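Local coordinates for protein class B carbapenemase GOB-18 (Elizabethkingia meningoseptica, PDB 5K0W) that is a dizinc metallo-beta-lactamase of subclass B3, a carbapenemase that hydrolyses beta-lactam antibiotics, at residues A71-I76 with T104-D109; D126-G131 with V143-V148. All blocks are in the same frame, centred on the assembly; numbering follows the deposited sequence.

Contact 1 of 2, residues A71-I76 with T104-D109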
ATOM      1  N   ALA A  71       9.717   7.328   7.430  1.00 25.44           N
ATOM      2  CA  ALA A  71      11.018   6.894   7.980  1.00 25.18           C
ATOM      3  C   ALA A  71      10.905   6.502   9.448  1.00 29.15           C
ATOM      4  O   ALA A  71      11.409   5.452   9.839  1.00 29.92           O
ATOM      5  CB  ALA A  71      12.057   7.989   7.820  1.00 25.70           C
ATOM      6  N   GLU A  72      10.201   7.313  10.240  1.00 25.94           N
ATOM      7  CA  GLU A  72       9.991   7.087  11.671  1.00 26.61           C
ATOM      8  C   GLU A  72       9.008   5.934  12.025  1.00 30.65           C
ATOM      9  O   GLU A  72       8.816   5.634  13.202  1.00 29.49           O
ATOM     10  CB  GLU A  72       9.694   8.412  12.418  1.00 28.04           C
ATOM     11  CG  GLU A  72       8.481   9.179  11.926  1.00 42.94           C
ATOM     12  CD  GLU A  72       8.746  10.187  10.824  1.00 71.77           C
ATOM     13  OE1 GLU A  72       8.470  11.385  11.059  1.00 70.17           O
ATOM     14  OE2 GLU A  72       9.188   9.784   9.720  1.00 61.27           O
ATOM     15  N   SER A  73       8.416   5.286  11.000  1.00 29.41           N
ATOM     16  CA  SER A  73       7.500   4.160  11.191  0.57 29.96           C
ATOM     17  C   SER A  73       8.288   2.847  11.344  1.00 35.56           C
ATOM     18  O   SER A  73       7.718   1.830  11.762  1.00 37.54           O
ATOM     19  CB  SER A  73       6.536   4.048  10.018  0.57 32.76           C
ATOM     20  OG  SER A  73       7.179   3.365   8.957  0.57 39.05           O
ATOM     21  N   PHE A  74       9.602   2.867  11.018  1.00 30.81           N
ATOM     22  CA  PHE A  74      10.505   1.718  11.123  1.00 30.34           C
ATOM     23  C   PHE A  74      10.549   1.107  12.535  1.00 34.27           C
ATOM     24  O   PHE A  74      10.275  -0.092  12.628  1.00 35.42           O
ATOM     25  CB  PHE A  74      11.916   2.050  10.610  1.00 31.97           C
ATOM     26  CG  PHE A  74      12.870   0.882  10.558  1.00 33.57           C
ATOM     27  CD1 PHE A  74      12.533  -0.285   9.876  1.00 36.57           C
ATOM     28  CD2 PHE A  74      14.133   0.970  11.128  1.00 35.70           C
ATOM     29  CE1 PHE A  74      13.437  -1.347   9.780  1.00 37.03           C
ATOM     30  CE2 PHE A  74      15.040  -0.088  11.023  1.00 38.25           C
ATOM     31  CZ  PHE A  74      14.681  -1.241  10.356  1.00 36.00           C
ATOM     32  N   PRO A  75      10.836   1.861  13.640  1.00 28.56           N
ATOM     33  CA  PRO A  75      10.807   1.236  14.970  1.00 27.66           C
ATOM     34  C   PRO A  75       9.419   0.721  15.357  1.00 31.86           C
ATOM     35  O   PRO A  75       9.338  -0.347  15.965  1.00 31.69           O
ATOM     36  CB  PRO A  75      11.258   2.361  15.902  1.00 29.38           C
ATOM     37  CG  PRO A  75      10.989   3.604  15.174  1.00 33.82           C
ATOM     38  CD  PRO A  75      11.206   3.291  13.745  1.00 29.97           C
ATOM     39  N   ILE A  76       8.335   1.454  14.959  1.00 28.03           N
ATOM     40  CA  ILE A  76       6.924   1.120  15.207  1.00 27.11           C
ATOM     41  C   ILE A  76       6.529  -0.220  14.572  1.00 29.43           C
ATOM     42  O   ILE A  76       5.983  -1.070  15.269  1.00 30.02           O
ATOM     43  CB  ILE A  76       5.963   2.268  14.783  1.00 30.53           C
ATOM     44  CG1 ILE A  76       6.193   3.542  15.630  1.00 31.22           C
ATOM     45  CG2 ILE A  76       4.479   1.810  14.858  1.00 32.03           C
ATOM     46  CD1 ILE A  76       5.527   4.823  15.081  1.00 41.31           C
ATOM     47  N   THR A 104       6.794   4.050   1.585  1.00 15.79           N
ATOM     48  CA  THR A 104       8.144   3.604   1.207  1.00 14.93           C
ATOM     49  C   THR A 104       9.255   4.057   2.166  1.00 17.72           C
ATOM     50  O   THR A 104      10.404   3.679   1.955  1.00 19.79           O
ATOM     51  CB  THR A 104       8.518   4.167  -0.189  1.00 18.26           C
ATOM     52  OG1 THR A 104       8.591   5.588  -0.103  1.00 13.97           O
ATOM     53  CG2 THR A 104       7.544   3.782  -1.280  1.00 16.12           C
ATOM     54  N   GLY A 105       8.956   4.953   3.095  1.00 11.15           N
ATOM     55  CA  GLY A 105       9.960   5.524   3.987  1.00 12.04           C
ATOM     56  C   GLY A 105      10.869   4.567   4.750  1.00 18.90           C
ATOM     57  O   GLY A 105      12.039   4.888   4.972  1.00 18.90           O
ATOM     58  N   ALA A 106      10.343   3.393   5.177  1.00 16.51           N
ATOM     59  CA  ALA A 106      11.133   2.416   5.924  1.00 16.76           C
ATOM     60  C   ALA A 106      11.602   1.247   5.084  1.00 21.79           C
ATOM     61  O   ALA A 106      12.219   0.334   5.630  1.00 21.33           O
ATOM     62  CB  ALA A 106      10.366   1.928   7.134  1.00 17.59           C
ATOM     63  N   LEU A 107      11.367   1.298   3.756  1.00 19.18           N
ATOM     64  CA  LEU A 107      11.692   0.245   2.792  1.00 19.59           C
ATOM     65  C   LEU A 107      13.152  -0.125   2.730  1.00 24.56           C
ATOM     66  O   LEU A 107      13.466  -1.313   2.664  1.00 24.34           O
ATOM     67  CB  LEU A 107      11.207   0.612   1.392  1.00 19.90           C
ATOM     68  CG  LEU A 107       9.970  -0.085   0.877  1.00 25.26           C
ATOM     69  CD1 LEU A 107       9.595   0.478  -0.478  1.00 26.20           C
ATOM     70  CD2 LEU A 107      10.192  -1.593   0.743  1.00 26.69           C
ATOM     71  N   GLN A 108      14.046   0.883   2.697  1.00 22.06           N
ATOM     72  CA  GLN A 108      15.486   0.647   2.662  1.00 21.55           C
ATOM     73  C   GLN A 108      15.950   0.087   3.995  1.00 27.63           C
ATOM     74  O   GLN A 108      16.737  -0.862   4.010  1.00 28.41           O
ATOM     75  CB  GLN A 108      16.269   1.916   2.284  1.00 21.83           C
ATOM     76  CG  GLN A 108      17.765   1.665   2.024  1.00 26.92           C
ATOM     77  CD  GLN A 108      18.043   0.649   0.939  1.00 44.97           C
ATOM     78  OE1 GLN A 108      17.170   0.259   0.183  1.00 42.90           O
ATOM     79  NE2 GLN A 108      19.269   0.174   0.859  1.00 41.86           N
ATOM     80  N   ASP A 109      15.429   0.654   5.104  1.00 24.33           N
ATOM     81  CA  ASP A 109      15.717   0.246   6.479  1.00 23.58           C
ATOM     82  C   ASP A 109      15.393  -1.242   6.633  1.00 26.11           C
ATOM     83  O   ASP A 109      16.216  -1.987   7.164  1.00 25.20           O
ATOM     84  CB  ASP A 109      14.905   1.107   7.469  1.00 26.20           C
ATOM     85  CG  ASP A 109      15.223   2.608   7.469  1.00 41.45           C
ATOM     86  OD1 ASP A 109      16.330   2.984   7.012  1.00 44.38           O
ATOM     87  OD2 ASP A 109      14.391   3.397   7.985  1.00 42.20           O
TER
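The phenyl ring of F74 lies with one face against the side chain of D109, where the first turn of helix 73-83 meets the start of helix 107-114 in the metallo-beta-lactamase fold. D109 CB sits 3.4 Å from the centroid of the F74 ring and only 2° off the ring normal, a CH-pi contact centred on the face. The carboxylate beyond it is not stacked: its plane makes 49° with the ring, and D109 OD2 stays near the root of the phenyl group, 3.9 Å from F74 CG, while OD1 forms a salt bridge with K146. F74 reaches across because CG is anti to its backbone N (chi1 -174°), and its ring also meets F110 edge-to-face. Next to the ring, A106, the N-cap residue of helix 107-114, brings its methyl CB to 3.8 Å from F74 CB. No hydrogen bond crosses between 71-76 and 104-109, so packing alone joins them directly; A106 N is instead bonded to T68 OG1, just before 71-76 in the chain. At G105, which follows the zinc ligands D102 and H103 closely in sequence, the backbones come close: G105 O lies 3.8 Å from A71 CA.

Contact 2 of 2, residues D126-G131 with V143-V148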
ATOM      1  N   ASP A 126      11.665   3.865 -11.410  1.00 21.77           N
ATOM      2  CA  ASP A 126      12.449   5.101 -11.380  1.00 21.80           C
ATOM      3  C   ASP A 126      12.200   5.939 -10.139  1.00 27.57           C
ATOM      4  O   ASP A 126      13.168   6.392  -9.532  1.00 28.55           O
ATOM      5  CB  ASP A 126      12.335   5.902 -12.690  1.00 23.79           C
ATOM      6  CG  ASP A 126      13.145   5.305 -13.849  1.00 37.92           C
ATOM      7  OD1 ASP A 126      14.214   4.687 -13.580  1.00 39.10           O
ATOM      8  OD2 ASP A 126      12.708   5.445 -15.022  1.00 43.94           O
ATOM      9  N   VAL A 127      10.929   6.062  -9.693  1.00 22.69           N
ATOM     10  CA  VAL A 127      10.584   6.785  -8.457  1.00 21.15           C
ATOM     11  C   VAL A 127      11.335   6.177  -7.239  1.00 25.49           C
ATOM     12  O   VAL A 127      11.846   6.916  -6.385  1.00 24.90           O
ATOM     13  CB  VAL A 127       9.040   6.861  -8.255  1.00 22.69           C
ATOM     14  CG1 VAL A 127       8.672   7.498  -6.913  1.00 21.79           C
ATOM     15  CG2 VAL A 127       8.381   7.619  -9.399  1.00 22.09           C
ATOM     16  N   LEU A 128      11.436   4.842  -7.204  1.00 22.69           N
ATOM     17  CA  LEU A 128      12.089   4.137  -6.109  1.00 24.06           C
ATOM     18  C   LEU A 128      13.605   4.245  -6.101  1.00 30.09           C
ATOM     19  O   LEU A 128      14.202   4.417  -5.037  1.00 30.78           O
ATOM     20  CB  LEU A 128      11.606   2.690  -6.021  1.00 24.40           C
ATOM     21  CG  LEU A 128      10.198   2.568  -5.440  1.00 29.31           C
ATOM     22  CD1 LEU A 128       9.425   1.495  -6.113  1.00 29.22           C
ATOM     23  CD2 LEU A 128      10.234   2.378  -3.938  1.00 31.42           C
ATOM     24  N   ARG A 129      14.219   4.192  -7.287  1.00 26.00           N
ATOM     25  CA  ARG A 129      15.665   4.290  -7.457  1.00 25.12           C
ATOM     26  C   ARG A 129      16.174   5.718  -7.200  1.00 27.70           C
ATOM     27  O   ARG A 129      17.334   5.882  -6.813  1.00 28.88           O
ATOM     28  CB  ARG A 129      16.069   3.803  -8.858  1.00 24.37           C
ATOM     29  CG  ARG A 129      15.787   2.326  -9.091  1.00 38.93           C
ATOM     30  CD  ARG A 129      16.164   1.910 -10.497  1.00 53.11           C
ATOM     31  NE  ARG A 129      17.540   1.415 -10.557  1.00 66.34           N
ATOM     32  CZ  ARG A 129      17.877   0.130 -10.621  1.00 73.56           C
ATOM     33  NH1 ARG A 129      16.937  -0.810 -10.654  1.00 50.25           N
ATOM     34  NH2 ARG A 129      19.155  -0.225 -10.667  1.00 56.54           N
ATOM     35  N   THR A 130      15.309   6.737  -7.421  1.00 20.75           N
ATOM     36  CA  THR A 130      15.619   8.155  -7.238  1.00 19.03           C
ATOM     37  C   THR A 130      15.079   8.727  -5.924  1.00 23.15           C
ATOM     38  O   THR A 130      15.162   9.939  -5.713  1.00 22.59           O
ATOM     39  CB  THR A 130      15.120   9.006  -8.406  1.00 21.92           C
ATOM     40  OG1 THR A 130      13.699   9.154  -8.339  1.00 23.63           O
ATOM     41  CG2 THR A 130      15.602   8.517  -9.762  1.00 18.98           C
ATOM     42  N   GLY A 131      14.520   7.864  -5.073  1.00 20.42           N
ATOM     43  CA  GLY A 131      13.962   8.248  -3.782  1.00 20.42           C
ATOM     44  C   GLY A 131      12.921   9.353  -3.848  1.00 23.68           C
ATOM     45  O   GLY A 131      12.833  10.183  -2.940  1.00 21.66           O
ATOM     46  N   VAL A 143      14.237  14.409  -2.674  1.00 22.98           N
ATOM     47  CA  VAL A 143      14.358  13.055  -2.117  1.00 22.14           C
ATOM     48  C   VAL A 143      13.558  13.016  -0.821  1.00 24.80           C
ATOM     49  O   VAL A 143      14.007  13.569   0.192  1.00 25.91           O
ATOM     50  CB  VAL A 143      15.835  12.599  -1.926  1.00 25.52           C
ATOM     51  CG1 VAL A 143      15.909  11.203  -1.313  1.00 25.77           C
ATOM     52  CG2 VAL A 143      16.618  12.643  -3.232  1.00 24.85           C
ATOM     53  N   THR A 144      12.365  12.401  -0.869  1.00 18.86           N
ATOM     54  CA  THR A 144      11.443  12.279   0.276  1.00 18.42           C
ATOM     55  C   THR A 144      11.624  10.974   1.054  1.00 22.62           C
ATOM     56  O   THR A 144      11.090  10.833   2.153  1.00 23.18           O
ATOM     57  CB  THR A 144       9.979  12.465  -0.158  1.00 24.64           C
ATOM     58  OG1 THR A 144       9.752  11.769  -1.380  1.00 26.42           O
ATOM     59  CG2 THR A 144       9.587  13.920  -0.293  1.00 19.74           C
ATOM     60  N   PHE A 145      12.359  10.019   0.487  1.00 18.76           N
ATOM     61  CA  PHE A 145      12.604   8.732   1.120  1.00 18.64           C
ATOM     62  C   PHE A 145      13.904   8.133   0.601  1.00 24.78           C
ATOM     63  O   PHE A 145      14.312   8.435  -0.530  1.00 23.23           O
ATOM     64  CB  PHE A 145      11.415   7.769   0.896  1.00 20.14           C
ATOM     65  CG  PHE A 145      11.193   7.319  -0.528  1.00 21.10           C
ATOM     66  CD1 PHE A 145      10.354   8.032  -1.378  1.00 24.20           C
ATOM     67  CD2 PHE A 145      11.767   6.146  -0.997  1.00 22.37           C
ATOM     68  CE1 PHE A 145      10.117   7.592  -2.677  1.00 24.89           C
ATOM     69  CE2 PHE A 145      11.546   5.715  -2.302  1.00 25.42           C
ATOM     70  CZ  PHE A 145      10.712   6.434  -3.132  1.00 23.86           C
ATOM     71  N   LYS A 146      14.542   7.267   1.422  1.00 23.17           N
ATOM     72  CA  LYS A 146      15.797   6.586   1.072  1.00 23.25           C
ATOM     73  C   LYS A 146      15.577   5.761  -0.178  1.00 25.05           C
ATOM     74  O   LYS A 146      14.765   4.835  -0.146  1.00 24.94           O
ATOM     75  CB  LYS A 146      16.259   5.644   2.198  1.00 26.36           C
ATOM     76  CG  LYS A 146      16.996   6.273   3.366  1.00 41.84           C
ATOM     77  CD  LYS A 146      17.095   5.220   4.488  1.00 49.36           C
ATOM     78  CE  LYS A 146      18.098   5.536   5.561  1.00 60.72           C
ATOM     79  NZ  LYS A 146      18.619   4.292   6.189  1.00 73.34           N
ATOM     80  N   PRO A 147      16.259   6.079  -1.298  1.00 20.79           N
ATOM     81  CA  PRO A 147      16.068   5.284  -2.521  1.00 20.24           C
ATOM     82  C   PRO A 147      16.336   3.790  -2.323  1.00 22.56           C
ATOM     83  O   PRO A 147      17.174   3.419  -1.508  1.00 19.77           O
ATOM     84  CB  PRO A 147      17.043   5.927  -3.514  1.00 21.48           C
ATOM     85  CG  PRO A 147      18.016   6.652  -2.682  1.00 24.43           C
ATOM     86  CD  PRO A 147      17.241   7.153  -1.527  1.00 20.91           C
ATOM     87  N   VAL A 148      15.572   2.945  -3.034  1.00 21.85           N
ATOM     88  CA  VAL A 148      15.667   1.477  -2.978  1.00 22.13           C
ATOM     89  C   VAL A 148      15.684   0.879  -4.405  1.00 23.86           C
ATOM     90  O   VAL A 148      15.059   1.436  -5.313  1.00 21.32           O
ATOM     91  CB  VAL A 148      14.605   0.843  -2.010  1.00 25.70           C
ATOM     92  CG1 VAL A 148      13.184   1.101  -2.476  1.00 25.97           C
ATOM     93  CG2 VAL A 148      14.832  -0.648  -1.798  1.00 25.22           C
TER
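G131 rests on the face of the F145 phenyl ring as the chain leaves helix 125-129, and it loses more surface to this contact than any other residue of 126-131 or 143-148. In the metallo-beta-lactamase fold the contact joins the C-terminal end of that helix to the irregular loop leading to strand 152-154. G131 CA stands 3.8 Å from the centroid of the F145 ring, 14° off the normal, a CH-pi contact, while its carbonyl carbon lies over the same ring nearer the rim. The glycine carbonyl turns to the opposing loop, where G131 O accepts two weak hydrogen bonds, from T144 N at 3.1 Å and from F145 N at 3.5 Å.

L128 is the second major element. L128 CD2 packs 3.5 Å from V148 CG1, the two side chains running side by side, and 3.9 Å from F145 CE2, so one methyl bridges two residues of the loop. F145 turns inward with CG between its backbone N and carbonyl carbon; beyond G131, its ring packs on Y101 and T104 of helix 101-104, which carries the zinc ligands D102 and H103.

V148 N donates to L128 O, 2.8 Å long with an N-H...O angle of 158°, a stronger bond than the two to G131 O, although the donor stands 39° out of the carbonyl plane. P147, just before it, sets CB 3.3 Å from R129 O. L128 O, in the last turn of the helix, thus finds a donor in V148 N, and G131 O, just past the helix, takes two weak ones, while the side chains of L128, F145 and V148 pack apolarly beside these bonds.

In the fold
Both contacts lie in the region round helices 101-104 and 107-114, with centres 13 Å apart, and both are near the zinc site without supplying its ligands. Contact 2 is the more buried, with six of its ten touching residues buried and 406 Å² of surface hidden; contact 1 is partly buried, with 264 Å². The chemistry differs too: 71-76 and 104-109 meet by packing alone, whereas one good and two weak backbone hydrogen bonds tie 126-131 to 143-148. They touch directly through the salt bridge of D109 OD1 with K146 NZ, 2.8 Å long, and through T104 against F145. Segment 104-109 therefore packs between helix 73-83 and the 143-148 loop.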